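Local coordinates for GTP-sensing transcriptional pleiotropic repressor CodY (Clostridioides difficile, PDB 5N0L), which binds isoleucine in its GAF domain and probably thereby senses nutrient status as a GTP-sensing pleiotropic transcriptional repressor, at residues F77-E80 against Y81-V85; S138-D141 against D142-V145; V46-A49 against K50-L54. All coordinates share one frame; numbering follows the deposited sequence.

Contact 1: residues F77-E80 against Y81-V85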
loop_
_atom_site.group_PDB
_atom_site.type_symbol
_atom_site.label_atom_id
_atom_site.label_comp_id
_atom_site.label_asym_id
_atom_site.label_seq_id
_atom_site.Cartn_x
_atom_site.Cartn_y
_atom_site.Cartn_z
ATOM N N PHE A 77 14.508 19.622 14.613
ATOM C CA PHE A 77 15.378 20.823 14.577
ATOM C C PHE A 77 14.562 22.072 14.946
ATOM O O PHE A 77 13.322 22.140 14.731
ATOM C CB PHE A 77 16.056 21.066 13.210
ATOM C CG PHE A 77 17.335 20.253 12.984
ATOM C CD1 PHE A 77 17.862 19.340 13.864
ATOM C CD2 PHE A 77 17.901 20.430 11.739
ATOM C CE1 PHE A 77 19.078 18.612 13.570
ATOM C CE2 PHE A 77 19.096 19.721 11.467
ATOM C CZ PHE A 77 19.624 18.829 12.336
ATOM N N SER A 78 15.261 23.053 15.412
ATOM C CA SER A 78 14.675 24.379 15.736
ATOM C C SER A 78 14.111 24.927 14.439
ATOM O O SER A 78 14.430 24.453 13.357
ATOM C CB SER A 78 15.696 25.352 16.261
ATOM O OG SER A 78 16.657 25.723 15.184
ATOM N N ASP A 79 13.180 25.827 14.514
ATOM C CA ASP A 79 12.658 26.420 13.342
ATOM C C ASP A 79 13.755 27.091 12.476
ATOM O O ASP A 79 13.673 27.021 11.274
ATOM C CB ASP A 79 11.565 27.460 13.682
ATOM C CG ASP A 79 10.849 27.957 12.395
ATOM O OD1 ASP A 79 10.173 27.146 11.600
ATOM O OD2 ASP A 79 10.955 29.154 12.170
ATOM N N GLU A 80 14.707 27.777 13.093
ATOM C CA GLU A 80 15.791 28.452 12.346
ATOM C C GLU A 80 16.604 27.409 11.561
ATOM O O GLU A 80 16.901 27.651 10.363
ATOM C CB GLU A 80 16.665 29.219 13.294
ATOM C CG GLU A 80 17.914 29.853 12.700
ATOM C CD GLU A 80 18.278 31.191 13.272
ATOM O OE1 GLU A 80 18.394 31.239 14.495
ATOM O OE2 GLU A 80 18.543 32.169 12.499
ATOM N N TYR A 81 16.943 26.305 12.200
ATOM C CA TYR A 81 17.719 25.233 11.486
ATOM C C TYR A 81 16.884 24.604 10.399
ATOM O O TYR A 81 17.379 24.334 9.298
ATOM C CB TYR A 81 18.234 24.180 12.445
ATOM C CG TYR A 81 19.458 24.549 13.295
ATOM C CD1 TYR A 81 19.809 25.873 13.591
ATOM C CD2 TYR A 81 20.325 23.558 13.775
ATOM C CE1 TYR A 81 20.943 26.169 14.343
ATOM C CE2 TYR A 81 21.509 23.872 14.516
ATOM C CZ TYR A 81 21.795 25.166 14.792
ATOM O OH TYR A 81 22.940 25.523 15.470
ATOM N N THR A 82 15.589 24.359 10.667
ATOM C CA THR A 82 14.707 23.824 9.726
ATOM C C THR A 82 14.597 24.639 8.468
ATOM O O THR A 82 14.644 24.022 7.386
ATOM C CB THR A 82 13.302 23.645 10.414
ATOM O OG1 THR A 82 13.479 22.751 11.533
ATOM C CG2 THR A 82 12.296 23.097 9.419
ATOM N N GLN A 83 14.401 25.977 8.613
ATOM C CA GLN A 83 14.316 26.989 7.529
ATOM C C GLN A 83 15.640 27.064 6.747
ATOM O O GLN A 83 15.572 27.126 5.415
ATOM C CB GLN A 83 13.657 28.262 7.815
ATOM C CG GLN A 83 12.232 27.971 8.407
ATOM C CD GLN A 83 11.278 27.086 7.634
ATOM O OE1 GLN A 83 11.077 27.220 6.378
ATOM N NE2 GLN A 83 10.535 26.227 8.386
ATOM N N ASN A 84 16.685 27.054 7.512
ATOM C CA ASN A 84 17.991 27.289 6.879
ATOM C C ASN A 84 18.435 26.126 6.030
ATOM O O ASN A 84 18.995 26.400 4.947
ATOM C CB ASN A 84 19.029 27.664 7.882
ATOM C CG ASN A 84 18.837 29.068 8.467
ATOM O OD1 ASN A 84 19.541 29.406 9.464
ATOM N ND2 ASN A 84 17.948 29.895 7.880
ATOM N N VAL A 85 18.188 24.880 6.419
ATOM C CA VAL A 85 18.611 23.761 5.544
ATOM C C VAL A 85 17.886 23.738 4.192
ATOM O O VAL A 85 18.394 23.196 3.177
ATOM C CB VAL A 85 18.676 22.404 6.246
ATOM C CG1 VAL A 85 19.673 22.404 7.399
ATOM C CG2 VAL A 85 17.261 21.911 6.676
#
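F77, S78 and Y81 meet in a local contact at the start of helix 79-85, where the chain leaves the short strand 75-76 and enters its first turn. It serves as a worked example of how a helix start can combine a polar cap with an aromatic pair. The cap is S78: with OG between its own backbone N and carbonyl carbon (chi1 68°), the side chain reaches forward to the first turn and accepts from Y81 N at 3.1 Å, with the N-H pointing almost straight at it. The S78 carbonyl oxygen is gripped twice by one residue. T82 N reaches it at 2.9 Å in the usual helical way, while T82 OG1 donates from above the carbonyl plane at 2.7 Å, so the threonine hydroxyl is tied down in its rotation.

On the buried side, F77 and Y81 make a T-shaped pair, centroids 5.9 Å apart and planes at 90°. The tyrosine edge, with CD2 leading, points at the phenylalanine face, and Y81 CB lies 3.8 Å from F77 CD2. Each CG stands anti to its own carbonyl carbon, beside the backbone N, and the two side chains cross at about a right angle. Toward solvent, D79 OD1 and Q83 NE2 are joined by a weak bond of 3.4 Å, an addition to the helical bond from Q83 N to D79 O.

The phenol OH of Y81 is held by E107 and the backbone N of E106, and its ring also meets F104 edge-to-face. The whole is an N-capped helix start that presents F77 and Y81 to the bound isoleucine, as part of the ligand pocket of this GAF domain.

Contact 2: residues S138-D141 against D142-V145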
loop_
_atom_site.group_PDB
_atom_site.type_symbol
_atom_site.label_atom_id
_atom_site.label_comp_id
_atom_site.label_asym_id
_atom_site.label_seq_id
_atom_site.Cartn_x
_atom_site.Cartn_y
_atom_site.Cartn_z
ATOM N N SER A 138 37.826 16.342 6.743
ATOM C CA SER A 138 36.909 16.719 5.741
ATOM C C SER A 138 36.336 15.509 4.998
ATOM O O SER A 138 36.935 14.398 4.991
ATOM C CB SER A 138 37.598 17.656 4.764
ATOM O OG SER A 138 38.785 16.962 4.310
ATOM N N PHE A 139 35.155 15.662 4.414
ATOM C CA PHE A 139 34.517 14.649 3.596
ATOM C C PHE A 139 35.147 14.712 2.222
ATOM O O PHE A 139 35.488 15.763 1.746
ATOM C CB PHE A 139 33.046 14.930 3.528
ATOM C CG PHE A 139 32.361 14.734 4.901
ATOM C CD1 PHE A 139 32.057 13.512 5.307
ATOM C CD2 PHE A 139 32.097 15.801 5.735
ATOM C CE1 PHE A 139 31.392 13.255 6.556
ATOM C CE2 PHE A 139 31.433 15.558 6.981
ATOM C CZ PHE A 139 31.116 14.291 7.371
ATOM N N ASN A 140 35.283 13.568 1.610
ATOM C CA ASN A 140 35.834 13.525 0.213
ATOM C C ASN A 140 34.736 13.066 -0.714
ATOM O O ASN A 140 33.534 12.825 -0.301
ATOM C CB ASN A 140 37.100 12.670 0.313
ATOM C CG ASN A 140 36.829 11.208 0.618
ATOM O OD1 ASN A 140 35.799 10.608 0.161
ATOM N ND2 ASN A 140 37.743 10.587 1.401
ATOM N N ASP A 141 34.978 12.930 -1.992
ATOM C CA ASP A 141 33.962 12.587 -2.962
ATOM C C ASP A 141 33.373 11.195 -2.760
ATOM O O ASP A 141 32.238 10.967 -3.200
ATOM C CB ASP A 141 34.519 12.693 -4.432
ATOM C CG ASP A 141 34.740 14.128 -4.879
ATOM O OD1 ASP A 141 34.336 15.054 -4.137
ATOM O OD2 ASP A 141 35.351 14.356 -5.987
ATOM N N ASP A 142 34.174 10.247 -2.226
ATOM C CA ASP A 142 33.740 8.897 -1.925
ATOM C C ASP A 142 32.644 9.030 -0.797
ATOM O O ASP A 142 31.711 8.293 -0.895
ATOM C CB ASP A 142 34.791 7.946 -1.504
ATOM C CG ASP A 142 35.701 7.592 -2.771
ATOM O OD1 ASP A 142 35.139 7.525 -3.908
ATOM O OD2 ASP A 142 36.866 7.308 -2.585
ATOM N N ASP A 143 32.961 9.833 0.151
ATOM C CA ASP A 143 31.951 10.090 1.311
ATOM C C ASP A 143 30.659 10.647 0.746
ATOM O O ASP A 143 29.523 10.210 1.162
ATOM C CB ASP A 143 32.548 11.034 2.237
ATOM C CG ASP A 143 33.729 10.484 3.004
ATOM O OD1 ASP A 143 33.878 9.287 3.276
ATOM O OD2 ASP A 143 34.584 11.349 3.336
ATOM N N LEU A 144 30.764 11.549 -0.193
ATOM C CA LEU A 144 29.625 12.123 -0.893
ATOM C C LEU A 144 28.823 11.147 -1.688
ATOM O O LEU A 144 27.587 11.245 -1.755
ATOM C CB LEU A 144 29.989 13.386 -1.675
ATOM C CG LEU A 144 30.612 14.609 -1.045
ATOM C CD1 LEU A 144 30.779 15.827 -1.996
ATOM C CD2 LEU A 144 29.771 15.059 0.139
ATOM N N VAL A 145 29.501 10.157 -2.361
ATOM C CA VAL A 145 28.804 9.137 -3.042
ATOM C C VAL A 145 27.844 8.463 -2.014
ATOM O O VAL A 145 26.683 8.201 -2.373
ATOM C CB VAL A 145 29.726 8.065 -3.663
ATOM C CG1 VAL A 145 29.060 6.804 -4.137
ATOM C CG2 VAL A 145 30.424 8.800 -4.858
#
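D143 reaches back from the first turn of helix 141-158 toward F139 and N140, and its side chain can be followed atom by atom. CB lies in the plane of the F139 ring, at its edge and 4.0 Å from CD1, and also 3.3 Å from the carbonyl oxygen of N140. With CG anti to the carbonyl carbon (chi1 -68°), the side chain turns back toward the residues before the helix, and CG comes to 3.5 Å from N140 OD1. There the carboxylate stacks on the side-chain amide of N140, the two planes only 8° apart, while it stands nearly perpendicular to the F139 ring. OD2 accepts from N140 N at 2.9 Å, met on its anti side and somewhat out of the carboxylate plane. OD1 has a long and weak ion pair with K11 of the third subunit.

The return bond runs the other way: N140 OD1 accepts from D143 N, again at 2.9 Å, with the donor tilted 25° from the amide plane. Two reciprocal bonds, side chain to backbone each way, make this a capping box, with N140 as the N-cap. In this example each residue satisfies one backbone N-H of the other at a helix end where ordinary i to i-4 bonds have not yet begun. The first of those follow at once, from L144 N to N140 O at 3.1 Å and from V145 N to D141 O at 3.0 Å.

R134, on the preceding strand, makes a cation-pi contact with the F139 ring, bonds the carbonyl oxygen of S138 and forms a long, weak ion pair with D143 OD2. D141 faces across the assembly instead, its OD2 hydrogen-bonded to S6 OG of the second subunit, whose L9 packs on D141 and L144.

Contact 3: residues V46-A49 against K50-L54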
loop_
_atom_site.group_PDB
_atom_site.type_symbol
_atom_site.label_atom_id
_atom_site.label_comp_id
_atom_site.label_asym_id
_atom_site.label_seq_id
_atom_site.Cartn_x
_atom_site.Cartn_y
_atom_site.Cartn_z
ATOM N N VAL A 46 18.638 12.605 9.842
ATOM C CA VAL A 46 17.734 12.525 8.726
ATOM C C VAL A 46 16.538 13.387 9.149
ATOM O O VAL A 46 15.888 12.976 10.093
ATOM C CB VAL A 46 17.321 11.116 8.512
ATOM C CG1 VAL A 46 16.337 10.987 7.425
ATOM C CG2 VAL A 46 18.561 10.228 8.137
ATOM N N VAL A 47 16.293 14.462 8.432
ATOM C CA VAL A 47 15.381 15.489 8.891
ATOM C C VAL A 47 14.325 15.727 7.821
ATOM O O VAL A 47 14.628 16.042 6.650
ATOM C CB VAL A 47 16.151 16.824 9.130
ATOM C CG1 VAL A 47 15.146 17.834 9.761
ATOM C CG2 VAL A 47 17.292 16.667 10.104
ATOM N N SER A 48 13.001 15.637 8.161
ATOM C CA SER A 48 11.988 15.898 7.187
ATOM C C SER A 48 12.004 17.407 6.797
ATOM O O SER A 48 12.623 18.244 7.489
ATOM C CB SER A 48 10.567 15.526 7.781
ATOM O OG SER A 48 10.272 16.536 8.726
ATOM N N ALA A 49 11.306 17.748 5.700
ATOM C CA ALA A 49 11.266 19.146 5.214
ATOM C C ALA A 49 10.717 20.064 6.322
ATOM O O ALA A 49 11.136 21.205 6.504
ATOM C CB ALA A 49 10.539 19.280 3.895
ATOM N N LYS A 50 9.744 19.511 7.083
ATOM C CA LYS A 50 9.200 20.272 8.273
ATOM C C LYS A 50 9.977 20.237 9.581
ATOM O O LYS A 50 9.581 20.817 10.633
ATOM C CB LYS A 50 7.761 19.761 8.435
ATOM C CG LYS A 50 6.902 20.190 7.289
ATOM C CD LYS A 50 5.429 19.860 7.471
ATOM C CE LYS A 50 5.172 18.493 6.939
ATOM N NZ LYS A 50 5.039 18.546 5.448
ATOM N N GLY A 51 11.210 19.712 9.528
ATOM C CA GLY A 51 12.042 19.757 10.637
ATOM C C GLY A 51 12.080 18.574 11.547
ATOM O O GLY A 51 12.794 18.651 12.582
ATOM N N LYS A 52 11.326 17.514 11.285
ATOM C CA LYS A 52 11.267 16.424 12.268
ATOM C C LYS A 52 12.470 15.502 12.080
ATOM O O LYS A 52 12.752 15.107 10.933
ATOM C CB LYS A 52 9.931 15.676 12.100
ATOM C CG LYS A 52 8.684 16.642 12.219
ATOM C CD LYS A 52 8.442 17.106 13.648
ATOM C CE LYS A 52 8.261 18.598 13.941
ATOM N NZ LYS A 52 7.254 19.526 13.392
ATOM N N VAL A 53 13.099 15.089 13.154
ATOM C CA VAL A 53 14.198 14.116 13.105
ATOM C C VAL A 53 13.663 12.693 12.961
ATOM O O VAL A 53 13.045 12.150 13.947
ATOM C CB VAL A 53 15.093 14.224 14.315
ATOM C CG1 VAL A 53 16.226 13.164 14.262
ATOM C CG2 VAL A 53 15.653 15.624 14.389
ATOM N N LEU A 54 13.793 12.103 11.758
ATOM C CA LEU A 54 13.343 10.804 11.426
ATOM C C LEU A 54 14.364 9.722 11.675
ATOM O O LEU A 54 14.021 8.517 11.771
ATOM C CB LEU A 54 12.816 10.733 10.003
ATOM C CG LEU A 54 11.835 11.794 9.485
ATOM C CD1 LEU A 54 11.461 11.510 8.063
ATOM C CD2 LEU A 54 10.582 11.794 10.373
#
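V47 sits against the flat peptide group that links G51 to K52: V47 CG1, anti to its own backbone N, lies squarely over one face, 3.6 Å from G51 C. The N-H of the same group is taken by S48 OG, 2.9 Å from K52 N. A second flat group, the S48 carbonyl, receives G51 N at 2.9 Å from well above its plane, 60° out of it, whereas V46 O takes L54 N nearly along the C=O axis at 2.8 Å.

These bonds close a tight hairpin between strands 43-48 and 53-57. S48 to G51 form a type I turn, and S48 N donates to K52 O at 2.8 Å. Together they give the classic type I turn with a G1 beta bulge, in which G51 takes a positive phi (95°) at which a CB would run into the carbonyl oxygen of K50. Beyond the bulge, V47 and V53 are an antiparallel non-hydrogen-bonded pair, and V47 CA adds a CA-H...O contact of 3.4 Å to K52 O. L54 CD1 comes over S48 CB, packing on the face away from the valine pair.

The chemistry implies that part of the turn's polar backbone is answered within the hairpin: the serine hydroxyl, placed by chi1 of 73°, gives K52 N an acceptor, while the backbones of G51 and A49 bond to F77 and L127.

In the fold
From the N terminus, contact 3 comes first and closes the hairpin between strands 43-48 and 53-57, at one edge of the five-stranded sheet. Contact 1 follows where strand 75-76 gives way to helix 79-85, and contact 2 lies at the entry to the last helix, 141-158. Each contact is local and they follow in series, so none nests within or crosses another. Contacts 1 and 3 touch: F77 N lies 2.8 Å from G51 O, a probable hydrogen bond, and T82 packs on the turn, tying the pocket helix to the hairpin. Contact 2 stands apart, its nearest atoms about 13 Å from either, and joins strands 114-122 and 92-95, at the sheet's other edge, to neighbouring subunits.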